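Side-chain contact in tryptophane-5-halogenase (PDB 5UAO), which probably uses its bound flavin in chlorinating a tryptophan of the lanthipeptide NAI-107 at carbon 5 of the indole during biosynthesis of the antibiotic: residues F81-Y85 with L86-P90. Sequence-based numbering, arbitrary orientation.
Sequences FLHHY and LGIDP
His83 lays one face of its imidazole under CB of Pro90, which stands 4.1 Å from His83 CE1, offset toward the rim. With CG anti to the carbonyl carbon (chi1 -59°), the ring leads ND1 to the carbonyl O of Ile88, a hydrogen bond of 2.9 Å lying near the imidazole plane but reaching the oxygen from above its carbonyl plane. NE2 is held separately by the hydroxyl of Tyr174, so both ring nitrogens are engaged and the flip of the ring is fixed. A leucine in place of His83 would probably leave the Ile88 carbonyl and the Tyr174 hydroxyl without this partner. The arrangement exemplifies a helix that ends in a pi-type turn: Leu86 N bonds to Phe81 O (3.0 Å), Gly87 takes positive phi (61°), and Ile88 N returns to Leu82 O (3.2 Å). On the apolar side, Ile88 CD1 lies alongside Leu82 CD2 at 4.1 Å, while Leu86 sets CD1 4.0 Å from Phe81 CE2 and CD2 4.0 Å from Tyr85 CD2. Asp89 then N-caps helix 90-97 through Glu92 N. Helix 39-51 covers Leu82 and Leu86, helix 358-372 meets Phe81 and Tyr85, helix 178-191 packs on Ile88, and helix 517-524 touches His83 and Pro90.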
ATOM      1  N   PHE A  81       6.125  19.704  -5.437  1.00 29.65           N
ATOM      2  CA  PHE A  81       5.816  19.619  -6.856  1.00 29.15           C
ATOM      3  C   PHE A  81       6.129  20.892  -7.629  1.00 31.32           C
ATOM      4  O   PHE A  81       6.850  20.883  -8.642  1.00 30.49           O
ATOM      5  CB  PHE A  81       4.332  19.204  -7.024  1.00 27.83           C
ATOM      6  CG  PHE A  81       3.935  18.973  -8.438  1.00 24.72           C
ATOM      7  CD1 PHE A  81       4.093  17.752  -9.025  1.00 25.14           C
ATOM      8  CD2 PHE A  81       3.341  19.977  -9.148  1.00 26.23           C
ATOM      9  CE1 PHE A  81       3.750  17.571 -10.370  1.00 23.32           C
ATOM     10  CE2 PHE A  81       3.003  19.813 -10.461  1.00 27.53           C
ATOM     11  CZ  PHE A  81       3.186  18.596 -11.073  1.00 25.21           C
ATOM     12  N   LEU A  82       5.671  22.021  -7.111  1.00 30.11           N
ATOM     13  CA  LEU A  82       5.903  23.259  -7.804  1.00 29.09           C
ATOM     14  C   LEU A  82       7.397  23.534  -7.923  1.00 30.26           C
ATOM     15  O   LEU A  82       7.893  23.846  -9.020  1.00 29.32           O
ATOM     16  CB  LEU A  82       5.181  24.457  -7.140  1.00 28.99           C
ATOM     17  CG  LEU A  82       3.630  24.409  -7.186  1.00 30.67           C
ATOM     18  CD1 LEU A  82       3.043  25.394  -6.183  1.00 32.02           C
ATOM     19  CD2 LEU A  82       3.082  24.639  -8.598  1.00 30.91           C
ATOM     20  N   HIS A  83       8.106  23.478  -6.801  1.00 26.79           N
ATOM     21  CA  HIS A  83       9.437  23.949  -6.813  1.00 25.95           C
ATOM     22  C   HIS A  83      10.466  22.898  -7.338  1.00 28.18           C
ATOM     23  O   HIS A  83      11.431  23.286  -8.031  1.00 32.66           O
ATOM     24  CB  HIS A  83       9.841  24.540  -5.486  1.00 27.57           C
ATOM     25  CG  HIS A  83       8.979  25.697  -5.035  1.00 26.80           C
ATOM     26  ND1 HIS A  83       8.741  26.804  -5.818  1.00 28.60           N
ATOM     27  CD2 HIS A  83       8.244  25.857  -3.906  1.00 24.64           C
ATOM     28  CE1 HIS A  83       7.896  27.614  -5.179  1.00 28.42           C
ATOM     29  NE2 HIS A  83       7.607  27.074  -4.001  1.00 29.00           N
ATOM     30  N   HIS A  84      10.302  21.636  -6.975  1.00 28.25           N
ATOM     31  CA  HIS A  84      11.249  20.611  -7.325  1.00 31.50           C
ATOM     32  C   HIS A  84      10.884  20.039  -8.689  1.00 32.19           C
ATOM     33  O   HIS A  84      11.685  20.094  -9.596  1.00 32.78           O
ATOM     34  CB  HIS A  84      11.361  19.516  -6.292  1.00 33.49           C
ATOM     35  CG  HIS A  84      12.098  19.914  -5.057  1.00 35.06           C
ATOM     36  ND1 HIS A  84      13.407  20.337  -5.079  1.00 34.37           N
ATOM     37  CD2 HIS A  84      11.710  19.959  -3.753  1.00 33.54           C
ATOM     38  CE1 HIS A  84      13.802  20.627  -3.846  1.00 30.90           C
ATOM     39  NE2 HIS A  84      12.799  20.389  -3.023  1.00 32.56           N
ATOM     40  N   TYR A  85       9.664  19.562  -8.869  1.00 32.23           N
ATOM     41  CA  TYR A  85       9.329  18.863 -10.079  1.00 34.37           C
ATOM     42  C   TYR A  85       9.264  19.815 -11.234  1.00 33.55           C
ATOM     43  O   TYR A  85       9.793  19.510 -12.338  1.00 33.93           O
ATOM     44  CB  TYR A  85       7.995  18.167  -9.938  1.00 33.92           C
ATOM     45  CG  TYR A  85       7.722  17.088 -10.954  1.00 33.32           C
ATOM     46  CD1 TYR A  85       8.273  15.811 -10.795  1.00 34.87           C
ATOM     47  CD2 TYR A  85       6.816  17.291 -11.981  1.00 31.90           C
ATOM     48  CE1 TYR A  85       7.966  14.782 -11.674  1.00 32.36           C
ATOM     49  CE2 TYR A  85       6.510  16.300 -12.872  1.00 30.04           C
ATOM     50  CZ  TYR A  85       7.103  15.062 -12.732  1.00 34.65           C
ATOM     51  OH  TYR A  85       6.804  14.101 -13.623  1.00 40.84           O
ATOM     52  N   LEU A  86       8.629  20.972 -11.034  1.00 28.24           N
ATOM     53  CA  LEU A  86       8.523  21.920 -12.147  1.00 28.48           C
ATOM     54  C   LEU A  86       9.673  22.970 -12.132  1.00 30.23           C
ATOM     55  O   LEU A  86       9.726  23.803 -13.052  1.00 31.40           O
ATOM     56  CB  LEU A  86       7.173  22.627 -12.202  1.00 28.33           C
ATOM     57  CG  LEU A  86       5.867  21.791 -12.329  1.00 27.75           C
ATOM     58  CD1 LEU A  86       4.748  22.793 -12.451  1.00 28.03           C
ATOM     59  CD2 LEU A  86       5.853  20.883 -13.534  1.00 29.28           C
ATOM     60  N   GLY A  87      10.561  22.936 -11.140  1.00 30.89           N
ATOM     61  CA  GLY A  87      11.726  23.880 -11.105  1.00 33.00           C
ATOM     62  C   GLY A  87      11.314  25.358 -11.042  1.00 34.66           C
ATOM     63  O   GLY A  87      11.986  26.259 -11.585  1.00 35.79           O
ATOM     64  N   ILE A  88      10.213  25.647 -10.364  1.00 33.46           N
ATOM     65  CA  ILE A  88       9.757  27.034 -10.227  1.00 30.23           C
ATOM     66  C   ILE A  88      10.552  27.687  -9.125  1.00 34.38           C
ATOM     67  O   ILE A  88      10.571  27.171  -8.013  1.00 31.37           O
ATOM     68  CB  ILE A  88       8.263  27.104  -9.882  1.00 30.77           C
ATOM     69  CG1 ILE A  88       7.440  26.673 -11.110  1.00 31.29           C
ATOM     70  CG2 ILE A  88       7.906  28.500  -9.438  1.00 31.88           C
ATOM     71  CD1 ILE A  88       5.964  26.605 -10.836  1.00 33.60           C
ATOM     72  N   ASP A  89      11.252  28.782  -9.446  1.00 33.68           N
ATOM     73  CA  ASP A  89      12.025  29.546  -8.487  1.00 37.07           C
ATOM     74  C   ASP A  89      11.157  30.185  -7.404  1.00 32.24           C
ATOM     75  O   ASP A  89      10.255  30.950  -7.700  1.00 30.54           O
ATOM     76  CB  ASP A  89      12.762  30.693  -9.211  1.00 36.80           C
ATOM     77  CG  ASP A  89      13.477  31.654  -8.233  1.00 40.63           C
ATOM     78  OD1 ASP A  89      14.476  31.259  -7.610  1.00 50.51           O
ATOM     79  OD2 ASP A  89      13.046  32.804  -8.065  1.00 43.49           O
ATOM     80  N   PRO A  90      11.487  29.947  -6.151  1.00 32.82           N
ATOM     81  CA  PRO A  90      10.550  30.428  -5.120  1.00 33.30           C
ATOM     82  C   PRO A  90      10.443  31.904  -4.948  1.00 32.27           C
ATOM     83  O   PRO A  90       9.367  32.375  -4.616  1.00 30.80           O
ATOM     84  CB  PRO A  90      11.050  29.786  -3.843  1.00 32.75           C
ATOM     85  CG  PRO A  90      12.402  29.271  -4.129  1.00 36.28           C
ATOM     86  CD  PRO A  90      12.484  29.000  -5.601  1.00 38.87           C
TER